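PDB 5YY3: cyclopenase asqI from Emericella nidulans, which catalyses the zinc-dependent conversion of 4'-methoxycyclopenin into 4'-methoxyviridicatin, with release of methyl isocyanate, in the biosynthesis of aspoquinolone mycotoxins. Local coordinates for residues 231-236 against 565-570. Numbering follows the deposited sequence.
Sequences CWSLPL and VGKVEG
Cys231 and Trp232 pack on Val565, Gly566 and Lys567 in a mostly buried contact between two domains of a hemocyanin-like fold. Residues 231-236 follow helix 210-231 of the helical domain, the part related to the copper-containing domain of hemocyanins. Residues 565-570 lead into strand 571-580 of the Ig-like domain. A Schellman motif ends the helix, with Ser233 at C-prime in a positive-phi conformation. The chain turns away there, so the contact is made by the residues around the helix end. Val565 directs its side chain at this end. Its CG1 lies between the backbone N and the carbonyl carbon (chi1 64°) and meets two residues. Val565 CG1 is 3.4 Å from Cys231 CB and 3.7 Å from Trp232 NE1. The valine approaches the indole obliquely. That indole N-H is already satisfied by Tyr175 OH, and the ring also has a cation-pi partner in Arg645. NH1 of Arg645 bonds to both Cys231 O and Gly566 O, which ties the two backbones together through a third piece of chain. Directly between the segments, the polar link is weak: Gly566 N donates to Cys231 SG at 3.5 Å, with an N-H...S angle of 144°. Glu228 of the same helix receives a further bond from Val565 N. On the more open side, the extended Lys567 side chain passes alongside the carbonyl of Cys231. Lys567 CG is 3.4 Å and Lys567 CE 3.5 Å from Cys231 O. The chain ends with Lys567 NZ 4.1 Å from Ser233 OG.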
ATOM      1  N   CYS A 231       1.864  12.559  10.146  1.00 21.91           N
ATOM      2  CA  CYS A 231       0.539  12.143  10.574  1.00 22.35           C
ATOM      3  C   CYS A 231      -0.001  11.027   9.672  1.00 24.68           C
ATOM      4  O   CYS A 231      -0.703  10.119  10.125  1.00 23.02           O
ATOM      5  CB  CYS A 231      -0.406  13.344  10.584  1.00 20.62           C
ATOM      6  SG  CYS A 231       0.119  14.680  11.707  1.00 20.72           S
ATOM      7  N   TRP A 232       0.342  11.092   8.396  1.00 21.67           N
ATOM      8  CA  TRP A 232      -0.072  10.056   7.474  1.00 23.49           C
ATOM      9  C   TRP A 232       0.998   8.984   7.339  1.00 23.64           C
ATOM     10  O   TRP A 232       0.891   8.099   6.496  1.00 24.72           O
ATOM     11  CB  TRP A 232      -0.385  10.663   6.112  1.00 20.48           C
ATOM     12  CG  TRP A 232      -1.494  11.647   6.156  1.00 22.32           C
ATOM     13  CD1 TRP A 232      -1.387  13.009   6.177  1.00 19.91           C
ATOM     14  CD2 TRP A 232      -2.896  11.351   6.175  1.00 21.82           C
ATOM     15  NE1 TRP A 232      -2.638  13.580   6.198  1.00 20.04           N
ATOM     16  CE2 TRP A 232      -3.582  12.587   6.198  1.00 19.32           C
ATOM     17  CE3 TRP A 232      -3.641  10.159   6.171  1.00 24.29           C
ATOM     18  CZ2 TRP A 232      -4.982  12.669   6.215  1.00 22.67           C
ATOM     19  CZ3 TRP A 232      -5.041  10.239   6.199  1.00 19.27           C
ATOM     20  CH2 TRP A 232      -5.691  11.485   6.216  1.00 21.24           C
ATOM     21  N   SER A 233       2.035   9.090   8.163  1.00 21.52           N
ATOM     22  CA  SER A 233       3.153   8.148   8.157  1.00 25.07           C
ATOM     23  C   SER A 233       3.940   8.196   6.853  1.00 28.09           C
ATOM     24  O   SER A 233       4.521   7.196   6.453  1.00 26.88           O
ATOM     25  CB  SER A 233       2.671   6.713   8.416  1.00 25.67           C
ATOM     26  OG  SER A 233       2.391   6.510   9.797  1.00 23.84           O
ATOM     27  N   LEU A 234       3.968   9.364   6.209  1.00 27.41           N
ATOM     28  CA  LEU A 234       4.744   9.554   4.983  1.00 25.93           C
ATOM     29  C   LEU A 234       6.179  10.009   5.306  1.00 25.36           C
ATOM     30  O   LEU A 234       6.465  10.438   6.417  1.00 28.19           O
ATOM     31  CB  LEU A 234       4.043  10.565   4.073  1.00 29.09           C
ATOM     32  CG  LEU A 234       2.609  10.192   3.693  1.00 29.58           C
ATOM     33  CD1 LEU A 234       1.953  11.275   2.848  1.00 22.76           C
ATOM     34  CD2 LEU A 234       2.620   8.876   2.952  1.00 25.90           C
ATOM     35  N   PRO A 235       7.095   9.882   4.347  1.00 25.24           N
ATOM     36  CA  PRO A 235       8.462  10.279   4.691  1.00 27.61           C
ATOM     37  C   PRO A 235       8.646  11.775   4.943  1.00 25.47           C
ATOM     38  O   PRO A 235       7.838  12.607   4.520  1.00 25.19           O
ATOM     39  CB  PRO A 235       9.283   9.823   3.467  1.00 30.51           C
ATOM     40  CG  PRO A 235       8.327   9.375   2.457  1.00 26.68           C
ATOM     41  CD  PRO A 235       7.042   9.055   3.127  1.00 29.69           C
ATOM     42  N   LEU A 236       9.710  12.101   5.662  1.00 23.99           N
ATOM     43  CA  LEU A 236      10.106  13.484   5.829  1.00 24.81           C
ATOM     44  C   LEU A 236      10.590  13.999   4.471  1.00 24.83           C
ATOM     45  O   LEU A 236      10.936  13.215   3.580  1.00 27.71           O
ATOM     46  CB  LEU A 236      11.196  13.610   6.897  1.00 24.77           C
ATOM     47  CG  LEU A 236      10.849  13.329   8.368  1.00 28.04           C
ATOM     48  CD1 LEU A 236      12.112  13.281   9.226  1.00 27.16           C
ATOM     49  CD2 LEU A 236       9.861  14.345   8.935  1.00 24.56           C
ATOM     50  N   VAL A 565      -3.049  17.482  11.404  1.00 19.43           N
ATOM     51  CA  VAL A 565      -4.235  16.651  11.213  1.00 22.34           C
ATOM     52  C   VAL A 565      -4.347  15.517  12.269  1.00 23.03           C
ATOM     53  O   VAL A 565      -5.454  15.134  12.657  1.00 20.70           O
ATOM     54  CB  VAL A 565      -4.259  16.066   9.765  1.00 18.74           C
ATOM     55  CG1 VAL A 565      -3.080  15.139   9.516  1.00 19.54           C
ATOM     56  CG2 VAL A 565      -5.584  15.360   9.453  1.00 16.20           C
ATOM     57  N   GLY A 566      -3.213  15.008  12.749  1.00 19.48           N
ATOM     58  CA  GLY A 566      -3.219  13.962  13.753  1.00 19.42           C
ATOM     59  C   GLY A 566      -3.471  12.575  13.189  1.00 20.93           C
ATOM     60  O   GLY A 566      -3.407  12.361  11.975  1.00 21.47           O
ATOM     61  N   LYS A 567      -3.756  11.619  14.072  1.00 24.26           N
ATOM     62  CA  LYS A 567      -4.072  10.250  13.648  1.00 22.24           C
ATOM     63  C   LYS A 567      -5.413   9.790  14.191  1.00 23.13           C
ATOM     64  O   LYS A 567      -5.876  10.295  15.215  1.00 26.01           O
ATOM     65  CB  LYS A 567      -2.964   9.300  14.091  1.00 23.38           C
ATOM     66  CG  LYS A 567      -1.669   9.513  13.312  1.00 24.94           C
ATOM     67  CD  LYS A 567      -0.499   8.816  13.981  1.00 23.50           C
ATOM     68  CE  LYS A 567       0.664   8.670  13.023  1.00 26.30           C
ATOM     69  NZ  LYS A 567       1.714   7.819  13.642  1.00 30.01           N
ATOM     70  N   VAL A 568      -6.040   8.831  13.508  1.00 25.79           N
ATOM     71  CA  VAL A 568      -7.369   8.348  13.909  1.00 25.04           C
ATOM     72  C   VAL A 568      -7.364   7.905  15.375  1.00 23.02           C
ATOM     73  O   VAL A 568      -8.279   8.241  16.138  1.00 28.01           O
ATOM     74  CB  VAL A 568      -7.844   7.186  13.003  1.00 27.42           C
ATOM     75  CG1 VAL A 568      -9.127   6.518  13.575  1.00 22.02           C
ATOM     76  CG2 VAL A 568      -8.076   7.693  11.571  1.00 19.59           C
ATOM     77  N   GLU A 569      -6.303   7.201  15.769  1.00 22.17           N
ATOM     78  CA  GLU A 569      -6.154   6.695  17.125  1.00 24.84           C
ATOM     79  C   GLU A 569      -5.709   7.757  18.126  1.00 30.10           C
ATOM     80  O   GLU A 569      -5.655   7.484  19.324  1.00 28.82           O
ATOM     81  CB  GLU A 569      -5.150   5.542  17.152  1.00 25.14           C
ATOM     82  CG  GLU A 569      -3.699   5.963  17.016  1.00 24.53           C
ATOM     83  CD  GLU A 569      -3.170   5.856  15.591  1.00 25.51           C
ATOM     84  OE1 GLU A 569      -3.968   5.881  14.612  1.00 22.31           O
ATOM     85  OE2 GLU A 569      -1.928   5.760  15.453  1.00 30.95           O
ATOM     86  N   GLY A 570      -5.373   8.957  17.641  1.00 28.12           N
ATOM     87  CA  GLY A 570      -4.930  10.046  18.503  1.00 24.70           C
ATOM     88  C   GLY A 570      -3.416  10.147  18.572  1.00 29.40           C
ATOM     89  O   GLY A 570      -2.761   9.350  19.244  1.00 28.70           O
TER